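Local coordinates for protein SusD homolog (Bacteroides ovatus, PDB 4F53) that probably binds mucin O-glycans at the bacterial outer membrane, as a SusD-family lipoprotein with a TPR-like helical fold, at residues Ser94-Tyr97 / Pro98-Asn102; Asn463-Gly466 / Gly467-Asp471. One frame throughout, in Å; residues are numbered along the deposited sequence.

Contact 1: Ser94-Tyr97 / Pro98-Asn102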
loop_
_atom_site.group_PDB
_atom_site.type_symbol
_atom_site.label_atom_id
_atom_site.label_comp_id
_atom_site.label_asym_id
_atom_site.label_seq_id
_atom_site.Cartn_x
_atom_site.Cartn_y
_atom_site.Cartn_z
ATOM N N SER A 94 18.317 5.764 5.345
ATOM C CA SER A 94 18.844 7.041 5.877
ATOM C C SER A 94 17.949 7.630 6.956
ATOM O O SER A 94 18.427 8.231 7.925
ATOM C CB SER A 94 18.962 8.083 4.764
ATOM O OG SER A 94 19.728 7.613 3.671
ATOM N N LYS A 95 16.637 7.500 6.751
ATOM C CA LYS A 95 15.667 8.087 7.666
ATOM C C LYS A 95 15.347 7.179 8.847
ATOM O O LYS A 95 15.038 7.702 9.917
ATOM C CB LYS A 95 14.374 8.454 6.928
ATOM C CG LYS A 95 14.571 9.584 5.927
ATOM C CD LYS A 95 13.311 9.765 5.108
ATOM C CE LYS A 95 13.536 10.664 3.922
ATOM N NZ LYS A 95 13.614 12.079 4.334
ATOM N N PHE A 96 15.397 5.842 8.668
ATOM C CA PHE A 96 15.031 4.922 9.742
ATOM C C PHE A 96 16.187 4.529 10.682
ATOM O O PHE A 96 16.049 4.660 11.912
ATOM C CB PHE A 96 14.366 3.621 9.184
ATOM C CG PHE A 96 13.712 2.789 10.262
ATOM C CD1 PHE A 96 14.445 1.835 10.976
ATOM C CD2 PHE A 96 12.377 2.995 10.607
ATOM C CE1 PHE A 96 13.856 1.120 12.024
ATOM C CE2 PHE A 96 11.782 2.270 11.644
ATOM C CZ PHE A 96 12.534 1.364 12.371
ATOM N N TYR A 97 17.261 3.959 10.120
ATOM C CA TYR A 97 18.322 3.317 10.892
ATOM C C TYR A 97 19.141 4.200 11.845
ATOM O O TYR A 97 19.343 3.718 12.968
ATOM C CB TYR A 97 19.229 2.466 10.013
ATOM C CG TYR A 97 18.597 1.110 9.761
ATOM C CD1 TYR A 97 18.448 0.185 10.791
ATOM C CD2 TYR A 97 18.052 0.792 8.519
ATOM C CE1 TYR A 97 17.833 -1.046 10.575
ATOM C CE2 TYR A 97 17.475 -0.454 8.281
ATOM C CZ TYR A 97 17.355 -1.369 9.315
ATOM O OH TYR A 97 16.737 -2.591 9.101
ATOM N N PRO A 98 19.573 5.450 11.547
ATOM C CA PRO A 98 20.321 6.204 12.570
ATOM C C PRO A 98 19.510 6.361 13.875
ATOM O O PRO A 98 20.067 6.103 14.942
ATOM C CB PRO A 98 20.614 7.543 11.882
ATOM C CG PRO A 98 20.601 7.225 10.433
ATOM C CD PRO A 98 19.487 6.220 10.290
ATOM N N ASP A 99 18.183 6.662 13.791
ATOM C CA ASP A 99 17.328 6.802 14.980
ATOM C C ASP A 99 17.091 5.462 15.675
ATOM O O ASP A 99 17.069 5.406 16.910
ATOM C CB ASP A 99 15.991 7.455 14.627
ATOM C CG ASP A 99 16.055 8.964 14.426
ATOM O OD1 ASP A 99 17.161 9.542 14.549
ATOM O OD2 ASP A 99 14.997 9.575 14.168
ATOM N N TYR A 100 16.914 4.386 14.886
ATOM C CA TYR A 100 16.700 3.035 15.396
ATOM C C TYR A 100 17.909 2.591 16.246
ATOM O O TYR A 100 17.732 2.151 17.389
ATOM C CB TYR A 100 16.430 2.066 14.233
ATOM C CG TYR A 100 16.451 0.604 14.600
ATOM C CD1 TYR A 100 15.334 -0.011 15.159
ATOM C CD2 TYR A 100 17.586 -0.173 14.382
ATOM C CE1 TYR A 100 15.344 -1.364 15.488
ATOM C CE2 TYR A 100 17.613 -1.524 14.717
ATOM C CZ TYR A 100 16.494 -2.116 15.274
ATOM O OH TYR A 100 16.536 -3.452 15.590
ATOM N N PHE A 101 19.123 2.741 15.711
ATOM C CA PHE A 101 20.338 2.360 16.444
ATOM C C PHE A 101 20.535 3.245 17.678
ATOM O O PHE A 101 20.950 2.747 18.724
ATOM C CB PHE A 101 21.574 2.424 15.525
ATOM C CG PHE A 101 21.571 1.387 14.424
ATOM C CD1 PHE A 101 21.438 0.032 14.720
ATOM C CD2 PHE A 101 21.785 1.756 13.098
ATOM C CE1 PHE A 101 21.449 -0.926 13.704
ATOM C CE2 PHE A 101 21.800 0.791 12.083
ATOM C CZ PHE A 101 21.622 -0.539 12.392
ATOM N N ASN A 102 20.181 4.536 17.572
ATOM C CA ASN A 102 20.303 5.483 18.667
ATOM C C ASN A 102 19.352 5.112 19.816
ATOM O O ASN A 102 19.812 5.063 20.959
ATOM C CB ASN A 102 20.075 6.908 18.177
ATOM C CG ASN A 102 20.491 7.979 19.148
ATOM O OD1 ASN A 102 21.160 7.733 20.163
ATOM N ND2 ASN A 102 20.084 9.198 18.864
HETATM O O HOH W 1 17.108 8.231 11.466
#
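The ring of Y97 turns its edge toward the face of Y100, in an offset edge-to-face pair with planes at 88°. CD1 of Y97 comes to 3.7 Å from CD2 of Y100. One face of the Y97 ring also carries CD1 of F96 over its centre. F101 meets Y97 differently. The two planes are only moderately inclined and displaced, with little overlap, and CZ of F101 lies 3.6 Å from CD1 of Y97. One face of F101 takes CD2 of Y100, offset toward the rim, while CE1 of F101 sits in plane at the edge of the Y100 ring. F96 and Y100 make an oblique pair, with CE1 of F96 3.5 Å from CB of Y100. Both hold CG anti to their backbone N (chi1 -168° and 169°), which sends their rings off the same side of the helix.

The four aromatics form a cluster on one continuous helix, 82-106. Helix 110-131 packs against it through R120 and M124, and L35 of helix 25-37 touches F96. Y100 N donates to F96 O at 3.1 Å, and F101 N to Y97 O at 2.9 Å, nearly straight. P98 has no N-H to give, and the helix kinks here. P98 CD lies 3.3 Å from S94 O. D99 N also lacks its bond to the turn before; a water accepts from it and donates to K95 O.

The polar ends find partners outside the cluster: Y97 OH bonds R120, and Y100 OH bonds E117 and K104. The chemistry is thus divided: ring carbons pack along the helix and limit each other's rotation, while two hydroxyls join charged side chains, which probably holds the ring ends in place.

Contact 2: Asn463-Gly466 / Gly467-Asp471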
loop_
_atom_site.group_PDB
_atom_site.type_symbol
_atom_site.label_atom_id
_atom_site.label_comp_id
_atom_site.label_asym_id
_atom_site.label_seq_id
_atom_site.Cartn_x
_atom_site.Cartn_y
_atom_site.Cartn_z
ATOM N N ASN A 463 3.537 2.815 -22.010
ATOM C CA ASN A 463 4.549 1.956 -21.428
ATOM C C ASN A 463 5.892 2.406 -22.016
ATOM O O ASN A 463 6.170 2.123 -23.175
ATOM C CB ASN A 463 4.223 0.480 -21.727
ATOM C CG ASN A 463 5.178 -0.523 -21.151
ATOM O OD1 ASN A 463 6.351 -0.240 -20.898
ATOM N ND2 ASN A 463 4.713 -1.751 -21.009
ATOM N N ALA A 464 6.675 3.184 -21.244
ATOM C CA ALA A 464 7.982 3.678 -21.688
ATOM C C ALA A 464 9.142 2.833 -21.076
ATOM O O ALA A 464 10.255 3.332 -20.889
ATOM C CB ALA A 464 8.136 5.156 -21.339
ATOM N N SER A 465 8.885 1.542 -20.808
ATOM C CA SER A 465 9.902 0.618 -20.267
ATOM C C SER A 465 10.836 0.062 -21.344
ATOM O O SER A 465 11.818 -0.594 -20.987
ATOM C CB SER A 465 9.246 -0.557 -19.566
ATOM O OG SER A 465 8.559 -1.370 -20.500
ATOM N N GLY A 466 10.490 0.270 -22.627
ATOM C CA GLY A 466 11.243 -0.241 -23.770
ATOM C C GLY A 466 11.036 -1.721 -24.047
ATOM O O GLY A 466 11.760 -2.302 -24.849
ATOM N N GLY A 467 10.056 -2.338 -23.375
ATOM C CA GLY A 467 9.742 -3.750 -23.547
ATOM C C GLY A 467 10.036 -4.581 -22.314
ATOM O O GLY A 467 9.756 -5.790 -22.290
ATOM N N ILE A 468 10.602 -3.935 -21.269
ATOM C CA ILE A 468 10.924 -4.631 -20.021
ATOM C C ILE A 468 9.646 -5.065 -19.316
ATOM O O ILE A 468 9.539 -6.212 -18.920
ATOM C CB ILE A 468 11.830 -3.779 -19.073
ATOM C CG1 ILE A 468 13.223 -3.525 -19.710
ATOM C CG2 ILE A 468 11.945 -4.452 -17.685
ATOM C CD1 ILE A 468 14.289 -3.006 -18.791
ATOM N N VAL A 469 8.695 -4.143 -19.145
ATOM C CA VAL A 469 7.462 -4.360 -18.396
ATOM C C VAL A 469 6.325 -4.828 -19.325
ATOM O O VAL A 469 6.022 -4.198 -20.339
ATOM C CB VAL A 469 7.079 -3.072 -17.611
ATOM C CG1 VAL A 469 5.743 -3.224 -16.896
ATOM C CG2 VAL A 469 8.171 -2.687 -16.618
ATOM N N ASN A 470 5.719 -5.945 -18.955
ATOM C CA ASN A 470 4.552 -6.507 -19.624
ATOM C C ASN A 470 3.314 -5.706 -19.186
ATOM O O ASN A 470 3.133 -5.476 -17.990
ATOM C CB ASN A 470 4.403 -7.993 -19.267
ATOM C CG ASN A 470 3.107 -8.591 -19.731
ATOM O OD1 ASN A 470 2.126 -8.621 -18.990
ATOM N ND2 ASN A 470 3.055 -9.024 -20.978
ATOM N N ASP A 471 2.463 -5.319 -20.140
ATOM C CA ASP A 471 1.281 -4.483 -19.933
ATOM C C ASP A 471 0.249 -5.095 -18.989
ATOM O O ASP A 471 -0.308 -4.363 -18.198
ATOM C CB ASP A 471 0.611 -4.137 -21.266
ATOM C CG ASP A 471 1.394 -3.144 -22.115
ATOM O OD1 ASP A 471 2.028 -2.234 -21.534
ATOM O OD2 ASP A 471 1.365 -3.276 -23.362
#
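G467 comes first, and its N makes a weak hydrogen bond to S465 OG. Its positive phi calls for glycine: a CB here would collide with G466 O. I468 follows, with CG1 alongside S465 O at 3.5 Å.

V469 N gives a firmer bond to the same hydroxyl, 3.1 Å from S465 OG. CG2 of V469 also touches S465 CB at 3.8 Å. S465 OG reaches this place from between its own backbone N and carbonyl carbon (chi1 67°). The hydroxyl donates in turn to N463 OD1, on a lone pair in the carbonyl plane. S465 N donates to N463 OD1 at 3.1 Å, which closes an Asx turn. The turn belongs to the loop between helices 442-452 and 482-487, at the protein surface. Y78, from another loop, touches N463, S465 and V469.

The other end of the N463 amide faces the rest of the segment. N463 ND2 donates to V469 O at 2.9 Å, arriving from above the carbonyl plane. D471 then turns its carboxylate back, and N463 ND2 meets D471 OD1 at 2.8 Å in a nearly straight bond (177°). Both acceptors lie in the plane of the amide, so its two N-H groups are used and the group is held against rotation. The D471 carboxylate itself is turned 71° from that plane and is met from above. An alanine in place of N463 would remove the amide, and V469 O and D471 OD1 would probably lose their shared donor, S465 OG the acceptor for its proton, and the loop its Asx turn.

From the N terminus, helices 25-37 and 44-58 come first, then helix 82-106. Contact 1 lies wholly within that helix and closes no loop; it joins successive turns where the helix kinks. Its buried aromatic side chains meet helix 110-131, and F96 and D99 also touch helix 25-37. Contact 2 comes much later, between helices 442-452 and 482-487, and does close a loop, bending the chain back on itself. The two follow in series, neither nested nor crossed. The centres of contacts 1 and 2 lie about 36 Å apart, and their nearest atoms about 25 Å apart. Contact 2 also reaches back toward the early chain, since A464 shares backbone hydrogen bonding with T77, shortly before helix 82-106.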